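Local coordinates for putative aminotransferase (Actinomadura melliaura, PDB 4ZWV), which probably acts as a pyridoxal phosphate-dependent sugar aminotransferase in making the aminopentose of the indolocarbazole AT2433, at residues 78-83 with 101-106. Residues are numbered along the deposited sequence; the frame is centred on the assembly and turned at random. Where two conformers were deposited one is given.
Sequences LSTPLT and VDVDPA
Val101 N donates to Ser79 O over 2.8 Å. Because the backbone of Ser79 also bonds to Thr99, this is a further rung of the parallel ladder between strands 76-79 and 97-100. The following rung would require an N-H at Pro81, which proline lacks; Pro81 CD instead lies 3.4 Å from Val101 O. In the modelled conformer of Thr80, one of two, the hydroxyl takes over: OG1 donates to Val101 O at 2.8 Å, tilted from the carbonyl plane. With OG1 roughly anti to the backbone N (chi1 -155°), this rotation brings the hydroxyl to the carbonyl of Val101.

Apolar groups continue the contact at both ends. Val101 CG2 meets Leu78 CB and CD2, each at 3.9 Å, and Leu115 of helix 112-118 touches both residues. Farther along, Val103 points toward 78-83 and crosses Leu82 at about a right angle, with its CG2 3.8 Å from Leu82 CB. Between these two valines Asp102 starts its side chain away from 78-83. Its OD1 accepts from Val103 N at 2.7 Å and from Leu340 N, and OD2 from Gly339 N, at the start of helix 338-344, whose N-terminus would probably favour the negative charge.

The contact lies where both strands run out, at one edge of this chain's mixed seven-stranded sheet, the kind found in the large domain of fold type I pyridoxal phosphate enzymes. The side chain of Leu82 is about 9 Å from that of His164, a cofactor-binding residue, though no cofactor is bound to this chain. Chemically, in this conformer the Thr80 hydroxyl supplies the donor to Val101 O that Pro81 cannot.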
loop_
_atom_site.group_PDB
_atom_site.type_symbol
_atom_site.label_atom_id
_atom_site.label_comp_id
_atom_site.label_asym_id
_atom_site.label_seq_id
_atom_site.Cartn_x
_atom_site.Cartn_y
_atom_site.Cartn_z
ATOM N N LEU A 78 7.822 -1.753 -21.449
ATOM C CA LEU A 78 8.890 -0.837 -21.843
ATOM C C LEU A 78 8.906 0.359 -20.900
ATOM O O LEU A 78 7.876 0.967 -20.643
ATOM C CB LEU A 78 8.689 -0.396 -23.291
ATOM C CG LEU A 78 8.861 -1.521 -24.302
ATOM C CD1 LEU A 78 8.206 -1.220 -25.657
ATOM C CD2 LEU A 78 10.333 -1.739 -24.494
ATOM N N SER A 79 10.082 0.686 -20.382
ATOM C CA SER A 79 10.210 1.740 -19.388
ATOM C C SER A 79 11.639 2.260 -19.432
ATOM O O SER A 79 12.547 1.533 -19.834
ATOM C CB SER A 79 9.868 1.191 -17.996
ATOM O OG SER A 79 9.839 2.212 -17.021
ATOM N N THR A 80 11.843 3.511 -19.034
ATOM C CA THR A 80 13.202 4.041 -18.938
ATOM C C THR A 80 13.710 3.870 -17.506
ATOM O O THR A 80 12.920 3.806 -16.561
ATOM C CB THR A 80 13.285 5.532 -19.359
ATOM O OG1 THR A 80 14.612 5.836 -19.799
ATOM C CG2 THR A 80 12.942 6.454 -18.207
ATOM N N PRO A 81 15.037 3.760 -17.336
ATOM C CA PRO A 81 15.571 3.639 -15.980
ATOM C C PRO A 81 15.796 4.972 -15.282
ATOM O O PRO A 81 16.117 4.964 -14.094
ATOM C CB PRO A 81 16.901 2.912 -16.182
ATOM C CG PRO A 81 17.315 3.254 -17.571
ATOM C CD PRO A 81 16.061 3.520 -18.373
ATOM N N LEU A 82 15.618 6.084 -15.989
ATOM C CA LEU A 82 15.782 7.396 -15.376
ATOM C C LEU A 82 14.443 7.802 -14.772
ATOM O O LEU A 82 13.689 8.614 -15.324
ATOM C CB LEU A 82 16.284 8.417 -16.393
ATOM C CG LEU A 82 16.637 9.775 -15.775
ATOM C CD1 LEU A 82 17.781 9.620 -14.784
ATOM C CD2 LEU A 82 17.001 10.785 -16.844
ATOM N N THR A 83 14.151 7.221 -13.617
ATOM C CA THR A 83 12.934 7.528 -12.892
ATOM C C THR A 83 13.102 7.058 -11.460
ATOM O O THR A 83 14.138 6.481 -11.106
ATOM C CB THR A 83 11.694 6.868 -13.534
ATOM O OG1 THR A 83 10.509 7.249 -12.817
ATOM C CG2 THR A 83 11.826 5.360 -13.538
ATOM N N VAL A 101 14.239 1.387 -22.093
ATOM C CA VAL A 101 14.265 2.335 -23.198
ATOM C C VAL A 101 15.216 3.469 -22.831
ATOM O O VAL A 101 15.269 3.905 -21.670
ATOM C CB VAL A 101 12.857 2.890 -23.498
ATOM C CG1 VAL A 101 12.866 3.808 -24.732
ATOM C CG2 VAL A 101 11.881 1.735 -23.714
ATOM N N ASP A 102 15.965 3.930 -23.825
ATOM C CA ASP A 102 16.964 4.966 -23.623
ATOM C C ASP A 102 16.309 6.305 -23.331
ATOM O O ASP A 102 15.087 6.468 -23.432
ATOM C CB ASP A 102 17.855 5.070 -24.861
ATOM C CG ASP A 102 19.271 5.541 -24.551
ATOM O OD1 ASP A 102 19.528 6.045 -23.434
ATOM O OD2 ASP A 102 20.124 5.381 -25.447
ATOM N N VAL A 103 17.153 7.259 -22.963
ATOM C CA VAL A 103 16.755 8.610 -22.618
ATOM C C VAL A 103 17.226 9.597 -23.687
ATOM O O VAL A 103 18.347 9.487 -24.189
ATOM C CB VAL A 103 17.344 8.995 -21.245
ATOM C CG1 VAL A 103 17.101 10.446 -20.928
ATOM C CG2 VAL A 103 16.765 8.096 -20.147
ATOM N N ASP A 104 16.367 10.553 -24.040
ATOM C CA ASP A 104 16.748 11.648 -24.925
ATOM C C ASP A 104 17.614 12.635 -24.138
ATOM O O ASP A 104 17.136 13.241 -23.186
ATOM C CB ASP A 104 15.493 12.340 -25.477
ATOM C CG ASP A 104 15.815 13.488 -26.429
ATOM O OD1 ASP A 104 17.004 13.777 -26.663
ATOM O OD2 ASP A 104 14.862 14.110 -26.939
ATOM N N PRO A 105 18.891 12.796 -24.530
ATOM C CA PRO A 105 19.779 13.701 -23.789
ATOM C C PRO A 105 19.277 15.141 -23.739
ATOM O O PRO A 105 19.631 15.872 -22.811
ATOM C CB PRO A 105 21.095 13.630 -24.575
ATOM C CG PRO A 105 21.040 12.335 -25.303
ATOM C CD PRO A 105 19.591 12.106 -25.626
ATOM N N ALA A 106 18.468 15.539 -24.718
ATOM C CA ALA A 106 17.990 16.919 -24.790
ATOM C C ALA A 106 16.840 17.224 -23.833
ATOM O O ALA A 106 16.581 18.390 -23.530
ATOM C CB ALA A 106 17.570 17.250 -26.223
#